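Local coordinates for protein ATP-dependent DNA helicase (PDB 5V9X) that unwinds RNA:DNA hybrids in the 3'-to-5' direction, moving along a single DNA strand at the expense of ATP, at residues G141-D146 with R153-N158; D146-Q151 with V359-R364; L715-R720 with E729-S734. One frame throughout, in Å; residues are numbered along the deposited sequence.

Interaction 1 (G141-D146 with R153-N158); sequences GVRSGD and RAMIAN. With nucleotides of chain B.
The first RecA-like domain meets the tracking DNA strand through the loop that follows edge strand 140-143, and Met155 of helix 149-157 packs on that strand. Met155 supplies the contact from the helix side. Its chain bends at the sulfur (chi3 -68°), which turns the methyl CE back over the strand backbone. Met155 CE lies 3.3 Å from Val142 O and 4.1 Å from Arg143 CB. Met155 SD sits 4.4 Å from Gly141 CA, on the side where a side chain at that position would point. The axes of strand 141-143 and helix 153-157 pass 10.0 Å apart, with 125° between their N-to-C directions, and the single side chain of Met155 spans the gap.

Arg143 reaches past the methionine to the DNA. Its CG is anti to the backbone N (chi1 167°), and the chain bends at chi2. The guanidinium meets OP1 of DG12 of chain B at its edge, near its own plane, with Arg143 NH2 as donor at 2.5 Å. Side chains of Leu172 and Met173 on helix 167-174 touch this arginine. Two residues on, in the loop, Gly145 N donates to OP2 of DC10 of chain B at 2.9 Å. Ser144 OG accepts from Asp146 N at 3.3 Å, forming an ST turn beside that phosphate. One phosphate is thus held by a charged side chain and the other by a backbone amide. Strand 140-143, helix 149-157 and strand 162-165 form a beta-alpha-beta unit. Sequence-independent phosphate binding by the loop after such a strand is characteristic of superfamily 2 helicases.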
loop_
_atom_site.group_PDB
_atom_site.type_symbol
_atom_site.label_atom_id
_atom_site.label_comp_id
_atom_site.label_asym_id
_atom_site.label_seq_id
_atom_site.Cartn_x
_atom_site.Cartn_y
_atom_site.Cartn_z
ATOM N N GLY A 141 25.493 -4.490 -6.860
ATOM C CA GLY A 141 24.867 -5.774 -6.648
ATOM C C GLY A 141 23.423 -5.620 -6.209
ATOM O O GLY A 141 23.022 -4.595 -5.656
ATOM N N VAL A 142 22.642 -6.665 -6.474
ATOM C CA VAL A 142 21.241 -6.731 -6.073
ATOM C C VAL A 142 21.060 -7.955 -5.191
ATOM O O VAL A 142 21.409 -9.074 -5.592
ATOM C CB VAL A 142 20.292 -6.791 -7.280
ATOM C CG1 VAL A 142 18.859 -7.008 -6.814
ATOM C CG2 VAL A 142 20.387 -5.519 -8.082
ATOM N N ARG A 143 20.511 -7.746 -3.997
ATOM C CA ARG A 143 20.171 -8.829 -3.082
ATOM C C ARG A 143 18.674 -8.774 -2.812
ATOM O O ARG A 143 18.193 -7.859 -2.134
ATOM C CB ARG A 143 20.967 -8.729 -1.784
ATOM C CG ARG A 143 20.442 -9.622 -0.671
ATOM C CD ARG A 143 20.452 -11.096 -1.057
ATOM N NE ARG A 143 19.750 -11.905 -0.067
ATOM C CZ ARG A 143 20.274 -12.283 1.094
ATOM N NH1 ARG A 143 21.511 -11.928 1.414
ATOM N NH2 ARG A 143 19.562 -13.017 1.940
ATOM N N SER A 144 17.942 -9.744 -3.352
ATOM C CA SER A 144 16.519 -9.899 -3.086
ATOM C C SER A 144 16.246 -11.384 -2.883
ATOM O O SER A 144 17.169 -12.201 -2.823
ATOM C CB SER A 144 15.679 -9.313 -4.227
ATOM O OG SER A 144 15.728 -10.151 -5.370
ATOM N N GLY A 145 14.965 -11.737 -2.780
ATOM C CA GLY A 145 14.594 -13.135 -2.662
ATOM C C GLY A 145 14.938 -13.963 -3.882
ATOM O O GLY A 145 15.064 -15.188 -3.776
ATOM N N ASP A 146 15.100 -13.325 -5.041
ATOM C CA ASP A 146 15.419 -14.038 -6.270
ATOM C C ASP A 146 16.889 -14.413 -6.383
ATOM O O ASP A 146 17.250 -15.163 -7.298
ATOM C CB ASP A 146 15.015 -13.197 -7.484
ATOM C CG ASP A 146 13.523 -12.962 -7.554
ATOM O OD1 ASP A 146 12.757 -13.876 -7.182
ATOM O OD2 ASP A 146 13.115 -11.861 -7.979
ATOM N N ARG A 153 26.403 -16.028 -1.566
ATOM C CA ARG A 153 27.730 -16.295 -1.022
ATOM C C ARG A 153 28.790 -15.451 -1.717
ATOM O O ARG A 153 29.752 -15.004 -1.083
ATOM C CB ARG A 153 28.060 -17.783 -1.153
ATOM C CG ARG A 153 27.522 -18.654 -0.026
ATOM C CD ARG A 153 26.850 -19.911 -0.562
ATOM N NE ARG A 153 27.659 -20.585 -1.572
ATOM C CZ ARG A 153 27.232 -21.606 -2.308
ATOM N NH1 ARG A 153 26.000 -22.070 -2.146
ATOM N NH2 ARG A 153 28.033 -22.162 -3.206
ATOM N N ALA A 154 28.629 -15.219 -3.021
ATOM C CA ALA A 154 29.594 -14.406 -3.753
ATOM C C ALA A 154 29.488 -12.933 -3.384
ATOM O O ALA A 154 30.485 -12.207 -3.452
ATOM C CB ALA A 154 29.401 -14.589 -5.259
ATOM N N MET A 155 28.297 -12.475 -2.997
ATOM C CA MET A 155 28.107 -11.087 -2.593
ATOM C C MET A 155 28.522 -10.824 -1.153
ATOM O O MET A 155 28.598 -9.656 -0.753
ATOM C CB MET A 155 26.649 -10.673 -2.790
ATOM C CG MET A 155 26.310 -10.304 -4.219
ATOM S SD MET A 155 24.693 -9.535 -4.354
ATOM C CE MET A 155 23.643 -10.919 -3.949
ATOM N N ILE A 156 28.769 -11.865 -0.366
ATOM C CA ILE A 156 29.319 -11.689 0.973
ATOM C C ILE A 156 30.837 -11.798 0.954
ATOM O O ILE A 156 31.529 -11.087 1.687
ATOM C CB ILE A 156 28.683 -12.714 1.932
ATOM C CG1 ILE A 156 27.170 -12.499 1.999
ATOM C CG2 ILE A 156 29.299 -12.613 3.319
ATOM C CD1 ILE A 156 26.421 -13.611 2.699
ATOM N N ALA A 157 31.371 -12.678 0.102
ATOM C CA ALA A 157 32.816 -12.779 -0.052
ATOM C C ALA A 157 33.388 -11.534 -0.716
ATOM O O ALA A 157 34.501 -11.105 -0.390
ATOM C CB ALA A 157 33.170 -14.026 -0.861
ATOM N N ASN A 158 32.644 -10.943 -1.648
ATOM C CA ASN A 158 33.093 -9.768 -2.397
ATOM C C ASN A 158 31.929 -8.796 -2.505
ATOM O O ASN A 158 31.289 -8.681 -3.557
ATOM C CB ASN A 158 33.615 -10.168 -3.778
ATOM C CG ASN A 158 35.015 -9.654 -4.044
ATOM O OD1 ASN A 158 35.985 -10.121 -3.443
ATOM N ND2 ASN A 158 35.130 -8.699 -4.962
ATOM P P DC B 10 12.460 -10.055 -0.911
ATOM O OP1 DC B 10 13.629 -9.417 -0.266
ATOM O OP2 DC B 10 12.479 -10.353 -2.359
ATOM O "O5'" DC B 10 12.147 -11.429 -0.166
ATOM C "C5'" DC B 10 12.258 -11.513 1.237
ATOM C "C4'" DC B 10 11.847 -12.890 1.710
ATOM O "O4'" DC B 10 10.405 -13.004 1.676
ATOM C "C3'" DC B 10 12.386 -14.046 0.860
ATOM O "O3'" DC B 10 13.101 -14.944 1.672
ATOM C "C2'" DC B 10 11.130 -14.701 0.277
ATOM C "C1'" DC B 10 10.077 -14.313 1.297
ATOM N N1 DC B 10 8.692 -14.325 0.757
ATOM C C2 DC B 10 7.658 -14.852 1.535
ATOM O O2 DC B 10 7.920 -15.290 2.663
ATOM N N3 DC B 10 6.397 -14.864 1.032
ATOM C C4 DC B 10 6.164 -14.379 -0.190
ATOM N N4 DC B 10 4.907 -14.412 -0.647
ATOM C C5 DC B 10 7.209 -13.840 -0.999
ATOM C C6 DC B 10 8.445 -13.834 -0.491
ATOM P P DG B 12 19.567 -15.606 4.130
ATOM O OP1 DG B 12 19.801 -14.145 4.169
ATOM O OP2 DG B 12 19.752 -16.355 2.866
ATOM O "O5'" DG B 12 20.484 -16.270 5.244
ATOM C "C5'" DG B 12 20.204 -16.025 6.604
ATOM C "C4'" DG B 12 20.765 -17.130 7.464
ATOM O "O4'" DG B 12 20.118 -18.376 7.120
ATOM C "C3'" DG B 12 22.267 -17.353 7.304
ATOM O "O3'" DG B 12 22.889 -17.280 8.568
ATOM C "C2'" DG B 12 22.387 -18.749 6.682
ATOM C "C1'" DG B 12 21.067 -19.407 7.054
ATOM N N9 DG B 12 20.605 -20.371 6.062
ATOM C C8 DG B 12 20.669 -20.245 4.695
ATOM N N7 DG B 12 20.169 -21.265 4.054
ATOM C C5 DG B 12 19.741 -22.121 5.062
ATOM C C6 DG B 12 19.114 -23.388 4.975
ATOM O O6 DG B 12 18.806 -24.024 3.958
ATOM N N1 DG B 12 18.848 -23.918 6.236
ATOM C C2 DG B 12 19.148 -23.301 7.429
ATOM N N2 DG B 12 18.814 -23.968 8.544
ATOM N N3 DG B 12 19.734 -22.113 7.523
ATOM C C4 DG B 12 20.001 -21.585 6.304
#

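Interaction 2 (D146-Q151 with V359-R364); sequences DTPPNQ and VSKEQR. With GOL (glycerol), chain E.
The cleft between the two RecA-like domains is bridged here, beside the bound DNA, by Lys361 of helix 361-372 and Asp146 of the loop before helix 149-157. Lys361 NZ donates to the backbone oxygen Asp146 O at 3.0 Å. The ammonium stands tilted 26° from the carbonyl plane, and the C=O...N angle is 141°. The chain of Lys361 is extended beyond CG, and it slides past the side chain of Asp146 in the opposite direction. Lys361 CB lies 3.6 Å from Asp146 OD1, while Lys361 CD packs near Asp146 CB. Asp146 OD1 stays 5.5 Å from Lys361 NZ; the charged atoms are not in contact, so any attraction between them is probably weak. Pro148 CG touches the lysine end at 4.1 Å from Lys361 NZ.

The two segments come from the paired RecA-like domains of a superfamily 2 helicase. Each segment includes the start of a helix. Pro148 holds the N-cap position of helix 149-157. Ser360 caps helix 361-372, with its OG accepting from Gln363 N at 3.3 Å.

A glycerol, probably from the crystallisation liquor, lies between Asp146 and Arg364. Glycerol O2 donates to Asp146 OD2 at 2.6 Å. The Arg364 guanidinium makes weak bonds to the same molecule, one of them from Arg364 NH2 to glycerol O3 at 3.0 Å. Glu368 also binds this glycerol. Arg364 packs on a DNA phosphate as well, and its NH1 makes a weak bond to His356 O. Lys107 adds a long, weak ion pair to Asp146 OD2.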
loop_
_atom_site.group_PDB
_atom_site.type_symbol
_atom_site.label_atom_id
_atom_site.label_comp_id
_atom_site.label_asym_id
_atom_site.label_seq_id
_atom_site.Cartn_x
_atom_site.Cartn_y
_atom_site.Cartn_z
ATOM N N ASP A 146 15.100 -13.325 -5.041
ATOM C CA ASP A 146 15.419 -14.038 -6.270
ATOM C C ASP A 146 16.889 -14.413 -6.383
ATOM O O ASP A 146 17.250 -15.163 -7.298
ATOM C CB ASP A 146 15.015 -13.197 -7.484
ATOM C CG ASP A 146 13.523 -12.962 -7.554
ATOM O OD1 ASP A 146 12.757 -13.876 -7.182
ATOM O OD2 ASP A 146 13.115 -11.861 -7.979
ATOM N N THR A 147 17.735 -13.922 -5.492
ATOM C CA THR A 147 19.162 -14.204 -5.585
ATOM C C THR A 147 19.438 -15.663 -5.248
ATOM O O THR A 147 19.114 -16.104 -4.137
ATOM C CB THR A 147 19.948 -13.299 -4.646
ATOM O OG1 THR A 147 19.568 -11.935 -4.866
ATOM C CG2 THR A 147 21.431 -13.455 -4.911
ATOM N N PRO A 148 20.024 -16.439 -6.157
ATOM C CA PRO A 148 20.348 -17.836 -5.850
ATOM C C PRO A 148 21.323 -17.922 -4.691
ATOM O O PRO A 148 22.053 -16.958 -4.410
ATOM C CB PRO A 148 20.985 -18.346 -7.154
ATOM C CG PRO A 148 20.506 -17.403 -8.211
ATOM C CD PRO A 148 20.386 -16.075 -7.537
ATOM N N PRO A 149 21.357 -19.055 -3.983
ATOM C CA PRO A 149 22.274 -19.167 -2.834
ATOM C C PRO A 149 23.732 -18.930 -3.190
ATOM O O PRO A 149 24.440 -18.243 -2.441
ATOM C CB PRO A 149 22.032 -20.601 -2.343
ATOM C CG PRO A 149 20.642 -20.916 -2.780
ATOM C CD PRO A 149 20.466 -20.222 -4.099
ATOM N N ASN A 150 24.202 -19.474 -4.315
ATOM C CA ASN A 150 25.606 -19.318 -4.683
ATOM C C ASN A 150 25.968 -17.861 -4.938
ATOM O O ASN A 150 27.098 -17.445 -4.659
ATOM C CB ASN A 150 25.926 -20.174 -5.909
ATOM C CG ASN A 150 24.905 -20.010 -7.017
ATOM O OD1 ASN A 150 23.939 -20.772 -7.105
ATOM N ND2 ASN A 150 25.113 -19.011 -7.868
ATOM N N GLN A 151 25.029 -17.066 -5.459
ATOM C CA GLN A 151 25.311 -15.652 -5.678
ATOM C C GLN A 151 25.301 -14.865 -4.374
ATOM O O GLN A 151 26.057 -13.897 -4.235
ATOM C CB GLN A 151 24.307 -15.058 -6.669
ATOM C CG GLN A 151 24.642 -13.641 -7.113
ATOM C CD GLN A 151 23.620 -13.069 -8.076
ATOM O OE1 GLN A 151 22.888 -13.808 -8.736
ATOM N NE2 GLN A 151 23.559 -11.743 -8.156
ATOM N N VAL A 359 4.206 -14.827 -10.625
ATOM C CA VAL A 359 5.007 -15.181 -11.789
ATOM C C VAL A 359 6.413 -15.538 -11.323
ATOM O O VAL A 359 6.943 -14.938 -10.379
ATOM C CB VAL A 359 5.023 -14.018 -12.797
ATOM C CG1 VAL A 359 5.846 -14.368 -14.026
ATOM C CG2 VAL A 359 3.605 -13.635 -13.194
ATOM N N SER A 360 7.017 -16.534 -11.967
ATOM C CA SER A 360 8.381 -16.912 -11.626
ATOM C C SER A 360 9.339 -15.755 -11.897
ATOM O O SER A 360 9.022 -14.807 -12.618
ATOM C CB SER A 360 8.810 -18.141 -12.426
ATOM O OG SER A 360 8.801 -17.866 -13.815
ATOM N N LYS A 361 10.532 -15.839 -11.300
ATOM C CA LYS A 361 11.532 -14.806 -11.551
ATOM C C LYS A 361 12.037 -14.850 -12.988
ATOM O O LYS A 361 12.364 -13.803 -13.559
ATOM C CB LYS A 361 12.700 -14.939 -10.570
ATOM C CG LYS A 361 13.351 -16.312 -10.538
ATOM C CD LYS A 361 14.660 -16.286 -9.758
ATOM C CE LYS A 361 15.088 -17.690 -9.346
ATOM N NZ LYS A 361 16.435 -17.710 -8.704
ATOM N N GLU A 362 12.094 -16.043 -13.590
ATOM C CA GLU A 362 12.567 -16.159 -14.966
ATOM C C GLU A 362 11.608 -15.480 -15.936
ATOM O O GLU A 362 12.029 -14.694 -16.793
ATOM C CB GLU A 362 12.757 -17.631 -15.336
ATOM C CG GLU A 362 13.813 -18.362 -14.517
ATOM C CD GLU A 362 13.290 -18.862 -13.182
ATOM O OE1 GLU A 362 12.068 -18.756 -12.940
ATOM O OE2 GLU A 362 14.100 -19.366 -12.375
ATOM N N GLN A 363 10.310 -15.771 -15.814
ATOM C CA GLN A 363 9.326 -15.112 -16.667
ATOM C C GLN A 363 9.228 -13.625 -16.349
ATOM O O GLN A 363 9.067 -12.800 -17.256
ATOM C CB GLN A 363 7.965 -15.790 -16.517
ATOM C CG GLN A 363 7.960 -17.263 -16.895
ATOM C CD GLN A 363 6.707 -17.981 -16.429
ATOM O OE1 GLN A 363 5.630 -17.389 -16.349
ATOM N NE2 GLN A 363 6.846 -19.263 -16.110
ATOM N N ARG A 364 9.323 -13.262 -15.064
ATOM C CA ARG A 364 9.341 -11.850 -14.689
ATOM C C ARG A 364 10.522 -11.126 -15.324
ATOM O O ARG A 364 10.379 -9.997 -15.810
ATOM C CB ARG A 364 9.388 -11.704 -13.167
ATOM C CG ARG A 364 8.034 -11.798 -12.473
ATOM C CD ARG A 364 8.189 -12.010 -10.969
ATOM N NE ARG A 364 8.787 -10.862 -10.292
ATOM C CZ ARG A 364 8.096 -9.959 -9.600
ATOM N NH1 ARG A 364 6.779 -10.069 -9.492
ATOM N NH2 ARG A 364 8.721 -8.947 -9.012
HETATM C C1 GOL E . 13.450 -10.075 -12.205
HETATM O O1 GOL E . 14.830 -10.309 -12.388
HETATM C C2 GOL E . 13.134 -10.029 -10.712
HETATM O O2 GOL E . 12.277 -11.097 -10.369
HETATM C C3 GOL E . 12.459 -8.706 -10.363
HETATM O O3 GOL E . 11.125 -8.709 -10.824
#

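Interaction 3 (L715-R720 with E729-S734); sequences LAVGRR and EKPTAS
Pro731 presses its ring against helix 707-725 at Gly718. Pro731 CD lies 4.1 Å from Gly718 CA, where the helix has no side chain to keep the ring away. Pro731 CG meets Val717 CG1 at 4.4 Å, an apolar contact one residue earlier on the helix. Lys730 lies alongside the helix with its chain extended beyond CG. The methylene Lys730 CE approaches Leu715 CD2 at 4.5 Å. The nearest CA atoms are those of Gly718 and Lys730, 5.6 Å apart. The contact is made by carbon atoms throughout.

The neighbours of this layer continue the packing. Pro731 also touches Ala714 on the helix and Ile738 and Val740 on strand 737-742, so its ring is held between helix and sheet. Thr732 joins Ile739 by backbone hydrogen bonds just after the proline, and a salt bridge from Glu729 to Arg741 anchors the other end of the 729-734 segment. Through Ala733, which touches Leu707 and Ala714, the helix lies against edge strand 732-734 of a five-stranded mixed sheet, a helix-on-sheet layer within the DEAD/H associated region of this Lhr-type helicase.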
loop_
_atom_site.group_PDB
_atom_site.type_symbol
_atom_site.label_atom_id
_atom_site.label_comp_id
_atom_site.label_asym_id
_atom_site.label_seq_id
_atom_site.Cartn_x
_atom_site.Cartn_y
_atom_site.Cartn_z
ATOM N N LEU A 715 -19.957 -1.631 14.435
ATOM C CA LEU A 715 -19.843 -2.149 15.795
ATOM C C LEU A 715 -20.861 -1.496 16.718
ATOM O O LEU A 715 -21.511 -2.177 17.519
ATOM C CB LEU A 715 -18.429 -1.920 16.332
ATOM C CG LEU A 715 -17.263 -2.643 15.660
ATOM C CD1 LEU A 715 -15.946 -2.152 16.235
ATOM C CD2 LEU A 715 -17.400 -4.143 15.839
ATOM N N ALA A 716 -21.008 -0.173 16.622
ATOM C CA ALA A 716 -21.947 0.537 17.482
ATOM C C ALA A 716 -23.385 0.152 17.160
ATOM O O ALA A 716 -24.188 -0.096 18.065
ATOM C CB ALA A 716 -21.744 2.045 17.339
ATOM N N VAL A 717 -23.726 0.103 15.869
ATOM C CA VAL A 717 -25.064 -0.317 15.462
ATOM C C VAL A 717 -25.340 -1.741 15.926
ATOM O O VAL A 717 -26.444 -2.058 16.387
ATOM C CB VAL A 717 -25.221 -0.180 13.935
ATOM C CG1 VAL A 717 -26.553 -0.751 13.478
ATOM C CG2 VAL A 717 -25.092 1.278 13.515
ATOM N N GLY A 718 -24.342 -2.620 15.814
ATOM C CA GLY A 718 -24.526 -3.995 16.252
ATOM C C GLY A 718 -24.851 -4.092 17.728
ATOM O O GLY A 718 -25.771 -4.810 18.128
ATOM N N ARG A 719 -24.098 -3.366 18.560
ATOM C CA ARG A 719 -24.362 -3.352 19.996
ATOM C C ARG A 719 -25.799 -2.944 20.285
ATOM O O ARG A 719 -26.503 -3.602 21.059
ATOM C CB ARG A 719 -23.388 -2.405 20.699
ATOM C CG ARG A 719 -23.557 -2.351 22.210
ATOM C CD ARG A 719 -22.789 -1.189 22.813
ATOM N NE ARG A 719 -22.628 -1.334 24.256
ATOM C CZ ARG A 719 -21.495 -1.698 24.847
ATOM N NH1 ARG A 719 -20.416 -1.949 24.118
ATOM N NH2 ARG A 719 -21.437 -1.806 26.168
ATOM N N ARG A 720 -26.256 -1.858 19.659
ATOM C CA ARG A 720 -27.626 -1.403 19.860
ATOM C C ARG A 720 -28.636 -2.406 19.321
ATOM O O ARG A 720 -29.677 -2.644 19.944
ATOM C CB ARG A 720 -27.831 -0.053 19.183
ATOM C CG ARG A 720 -27.935 1.111 20.128
ATOM C CD ARG A 720 -28.512 2.283 19.385
ATOM N NE ARG A 720 -28.068 3.553 19.936
ATOM C CZ ARG A 720 -28.002 4.673 19.229
ATOM N NH1 ARG A 720 -27.589 5.798 19.796
ATOM N NH2 ARG A 720 -28.341 4.662 17.947
ATOM N N GLU A 729 -27.702 -10.474 14.383
ATOM C CA GLU A 729 -27.056 -10.457 13.075
ATOM C C GLU A 729 -26.230 -9.186 12.921
ATOM O O GLU A 729 -26.762 -8.074 13.007
ATOM C CB GLU A 729 -28.096 -10.561 11.964
ATOM C CG GLU A 729 -27.484 -10.667 10.578
ATOM C CD GLU A 729 -28.517 -10.925 9.501
ATOM O OE1 GLU A 729 -29.702 -11.127 9.844
ATOM O OE2 GLU A 729 -28.142 -10.927 8.309
ATOM N N LYS A 730 -24.934 -9.350 12.690
ATOM C CA LYS A 730 -24.029 -8.208 12.653
ATOM C C LYS A 730 -24.106 -7.522 11.293
ATOM O O LYS A 730 -24.060 -8.198 10.260
ATOM C CB LYS A 730 -22.599 -8.651 12.950
ATOM C CG LYS A 730 -21.891 -7.759 13.958
ATOM C CD LYS A 730 -20.831 -8.517 14.742
ATOM C CE LYS A 730 -20.229 -7.633 15.828
ATOM N NZ LYS A 730 -19.197 -8.340 16.635
ATOM N N PRO A 731 -24.220 -6.196 11.251
ATOM C CA PRO A 731 -24.421 -5.513 9.970
ATOM C C PRO A 731 -23.174 -5.545 9.100
ATOM O O PRO A 731 -22.041 -5.506 9.587
ATOM C CB PRO A 731 -24.768 -4.079 10.386
ATOM C CG PRO A 731 -24.112 -3.913 11.717
ATOM C CD PRO A 731 -24.190 -5.257 12.386
ATOM N N THR A 732 -23.402 -5.614 7.791
ATOM C CA THR A 732 -22.324 -5.614 6.811
ATOM C C THR A 732 -21.927 -4.177 6.495
ATOM O O THR A 732 -22.787 -3.334 6.222
ATOM C CB THR A 732 -22.749 -6.341 5.534
ATOM O OG1 THR A 732 -23.218 -7.656 5.859
ATOM C CG2 THR A 732 -21.578 -6.455 4.570
ATOM N N ALA A 733 -20.625 -3.904 6.537
ATOM C CA ALA A 733 -20.089 -2.567 6.328
ATOM C C ALA A 733 -19.168 -2.557 5.116
ATOM O O ALA A 733 -18.451 -3.530 4.858
ATOM C CB ALA A 733 -19.333 -2.077 7.565
ATOM N N SER A 734 -19.190 -1.451 4.378
ATOM C CA SER A 734 -18.369 -1.296 3.184
ATOM C C SER A 734 -17.928 0.161 3.089
ATOM O O SER A 734 -18.193 0.969 3.984
ATOM C CB SER A 734 -19.134 -1.748 1.933
ATOM O OG SER A 734 -20.299 -0.967 1.740
#

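In the fold
Interactions 1 and 2 adjoin. They share Asp146 and helix 149-157, and their centres are 12 Å apart. Interaction 1 lies within the first RecA-like domain and is partly buried, with methionine packing beside contacts to DNA phosphates. Interaction 2 is a surface contact between the two RecA-like domains, and it rests on a lysine bond to a backbone oxygen. The loop around 144-147 therefore serves both the DNA and the domain interface. Interaction 3 stands apart, on the opposite side of the chain's centre, about 35 Å from interaction 1 between nearest atoms. It is buried and apolar, joining helix to sheet in the DEAD/H associated region.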